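2,3-dihydroxy-2,3-dihydrophenylpropionate dehydrogenase (Pseudomonas sp. MC1, PDB 5XTF) catalyses the NAD-dependent oxidation of naphthalene cis-dihydrodiol to 1,2-dihydroxynaphthalene, an early step in the breakdown of this aromatic hydrocarbon. Local coordinates at residues 40-45 with 245-250. Residues are numbered along the deposited sequence; the frame is centred on the assembly and turned at random.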
loop_
_atom_site.group_PDB
_atom_site.type_symbol
_atom_site.label_atom_id
_atom_site.label_comp_id
_atom_site.label_asym_id
_atom_site.label_seq_id
_atom_site.Cartn_x
_atom_site.Cartn_y
_atom_site.Cartn_z
ATOM N N VAL B 40 -5.741 -20.174 -21.603
ATOM C CA VAL B 40 -5.457 -21.291 -22.500
ATOM C C VAL B 40 -5.352 -20.805 -23.936
ATOM O O VAL B 40 -4.357 -21.053 -24.628
ATOM C CB VAL B 40 -6.537 -22.372 -22.369
ATOM C CG1 VAL B 40 -6.376 -23.403 -23.511
ATOM C CG2 VAL B 40 -6.470 -23.015 -21.007
ATOM N N ARG B 41 -6.381 -20.103 -24.405
ATOM C CA ARG B 41 -6.369 -19.619 -25.773
ATOM C C ARG B 41 -5.208 -18.665 -26.008
ATOM O O ARG B 41 -4.575 -18.697 -27.069
ATOM C CB ARG B 41 -7.703 -18.955 -26.094
ATOM C CG ARG B 41 -8.863 -19.920 -26.000
ATOM C CD ARG B 41 -10.207 -19.219 -26.119
ATOM N NE ARG B 41 -11.306 -20.177 -26.031
ATOM C CZ ARG B 41 -12.574 -19.857 -25.785
ATOM N NH1 ARG B 41 -12.917 -18.589 -25.591
ATOM N NH2 ARG B 41 -13.504 -20.810 -25.720
ATOM N N SER B 42 -4.890 -17.825 -25.023
ATOM C CA SER B 42 -3.842 -16.832 -25.236
ATOM C C SER B 42 -2.457 -17.465 -25.247
ATOM O O SER B 42 -1.604 -17.092 -26.063
ATOM C CB SER B 42 -3.925 -15.746 -24.168
ATOM O OG SER B 42 -4.900 -14.799 -24.543
ATOM N N PHE B 43 -2.195 -18.389 -24.325
ATOM C CA PHE B 43 -0.868 -18.984 -24.271
ATOM C C PHE B 43 -0.664 -19.945 -25.435
ATOM O O PHE B 43 0.428 -20.005 -26.021
ATOM C CB PHE B 43 -0.651 -19.680 -22.923
ATOM C CG PHE B 43 -0.204 -18.747 -21.813
ATOM C CD1 PHE B 43 -1.133 -18.077 -21.019
ATOM C CD2 PHE B 43 1.147 -18.540 -21.559
ATOM C CE1 PHE B 43 -0.720 -17.204 -19.982
ATOM C CE2 PHE B 43 1.563 -17.671 -20.517
ATOM C CZ PHE B 43 0.624 -17.005 -19.742
ATOM N N LYS B 44 -1.712 -20.688 -25.803
ATOM C CA LYS B 44 -1.641 -21.506 -27.016
ATOM C C LYS B 44 -1.326 -20.647 -28.230
ATOM O O LYS B 44 -0.486 -21.009 -29.057
ATOM C CB LYS B 44 -2.954 -22.254 -27.231
ATOM C CG LYS B 44 -2.819 -23.492 -28.075
ATOM C CD LYS B 44 -2.312 -24.647 -27.240
ATOM C CE LYS B 44 -2.058 -25.856 -28.116
ATOM N NZ LYS B 44 -0.891 -25.627 -29.011
ATOM N N LEU B 45 -1.973 -19.488 -28.339
ATOM C CA LEU B 45 -1.731 -18.618 -29.482
ATOM C C LEU B 45 -0.305 -18.069 -29.482
ATOM O O LEU B 45 0.293 -17.902 -30.551
ATOM C CB LEU B 45 -2.763 -17.490 -29.491
ATOM C CG LEU B 45 -2.800 -16.561 -30.697
ATOM C CD1 LEU B 45 -3.001 -17.362 -31.982
ATOM C CD2 LEU B 45 -3.892 -15.508 -30.499
ATOM N N ASP B 245 -9.998 -9.597 -22.501
ATOM C CA ASP B 245 -9.296 -8.326 -22.456
ATOM C C ASP B 245 -8.224 -8.262 -21.381
ATOM O O ASP B 245 -7.381 -7.356 -21.427
ATOM C CB ASP B 245 -10.278 -7.169 -22.221
ATOM C CG ASP B 245 -11.277 -6.989 -23.359
ATOM O OD1 ASP B 245 -10.907 -7.141 -24.552
ATOM O OD2 ASP B 245 -12.451 -6.688 -23.046
ATOM N N VAL B 246 -8.216 -9.185 -20.424
ATOM C CA VAL B 246 -7.397 -9.007 -19.235
ATOM C C VAL B 246 -6.215 -9.981 -19.191
ATOM O O VAL B 246 -5.556 -10.098 -18.155
ATOM C CB VAL B 246 -8.253 -9.087 -17.959
ATOM C CG1 VAL B 246 -9.452 -8.145 -18.079
ATOM C CG2 VAL B 246 -8.717 -10.512 -17.687
ATOM N N VAL B 247 -5.888 -10.638 -20.308
ATOM C CA VAL B 247 -4.880 -11.697 -20.277
ATOM C C VAL B 247 -3.450 -11.211 -20.497
ATOM O O VAL B 247 -2.507 -11.920 -20.116
ATOM C CB VAL B 247 -5.189 -12.783 -21.323
ATOM C CG1 VAL B 247 -6.534 -13.439 -21.023
ATOM C CG2 VAL B 247 -5.162 -12.192 -22.729
ATOM N N ALA B 248 -3.251 -10.048 -21.123
ATOM C CA ALA B 248 -1.892 -9.602 -21.414
ATOM C C ALA B 248 -0.970 -9.590 -20.195
ATOM O O ALA B 248 0.179 -10.040 -20.334
ATOM C CB ALA B 248 -1.916 -8.221 -22.094
ATOM N N PRO B 249 -1.378 -9.123 -18.997
ATOM C CA PRO B 249 -0.439 -9.155 -17.858
ATOM C C PRO B 249 0.063 -10.550 -17.527
ATOM O O PRO B 249 1.232 -10.704 -17.138
ATOM C CB PRO B 249 -1.260 -8.568 -16.692
ATOM C CG PRO B 249 -2.337 -7.754 -17.350
ATOM C CD PRO B 249 -2.655 -8.481 -18.632
ATOM N N TYR B 250 -0.786 -11.575 -17.671
ATOM C CA TYR B 250 -0.323 -12.936 -17.426
ATOM C C TYR B 250 0.795 -13.312 -18.390
ATOM O O TYR B 250 1.813 -13.874 -17.977
ATOM C CB TYR B 250 -1.474 -13.926 -17.555
ATOM C CG TYR B 250 -2.550 -13.822 -16.503
ATOM C CD1 TYR B 250 -2.557 -14.661 -15.398
ATOM C CD2 TYR B 250 -3.588 -12.924 -16.651
ATOM C CE1 TYR B 250 -3.558 -14.594 -14.468
ATOM C CE2 TYR B 250 -4.592 -12.843 -15.735
ATOM C CZ TYR B 250 -4.578 -13.672 -14.638
ATOM O OH TYR B 250 -5.609 -13.569 -13.719
#
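S42 and V247 meet over a short span: the hydroxyl OG of S42 sits 3.2 Å from the methyl CG2 of V247, with S42 CB behind it at 4.0 Å from the same methyl. This is van der Waals contact; OG also makes a weak hydrogen bond to the carbonyl oxygen of E38, within its own helix. With CG1 of V247 opposite its carbonyl carbon (chi1 -62°), CG2 lies between the backbone N and the carbonyl carbon, and it is this branch that meets OG. The valine also packs on E38 and L39, about one turn back along helix 34-46. The second touch is made by F43, whose ring reaches across with its rim: CE1 lies 4.1 Å from CB of Y250, and CZ is 3.8 Å from the carbonyl oxygen of Y250, which stands at the ring edge near its plane. The two side chains cross at about a right angle, and the phenyl edge touches CB and the backbone carbonyl of Y250, not its ring. In the Rossmann-type alpha/beta fold of the short-chain dehydrogenases/reductases, helix 34-46 follows the first strand of the parallel sheet, 25-28; the contact joins that helix to segment 245-250, which runs into helix 248-254, some 200 residues later. Y48 packs edge-to-face with F43. The Y250 ring has the carbonyl oxygens of V246 and V247 at its edge, in plane, while its OH is hydrogen-bonded to OG1 of T157. The tyrosine side chain also comes within about 4 Å of those of I35 and N104, two residues of the NAD(+) site, which holds no cofactor in this chain. A248 packs on L252 of a second subunit.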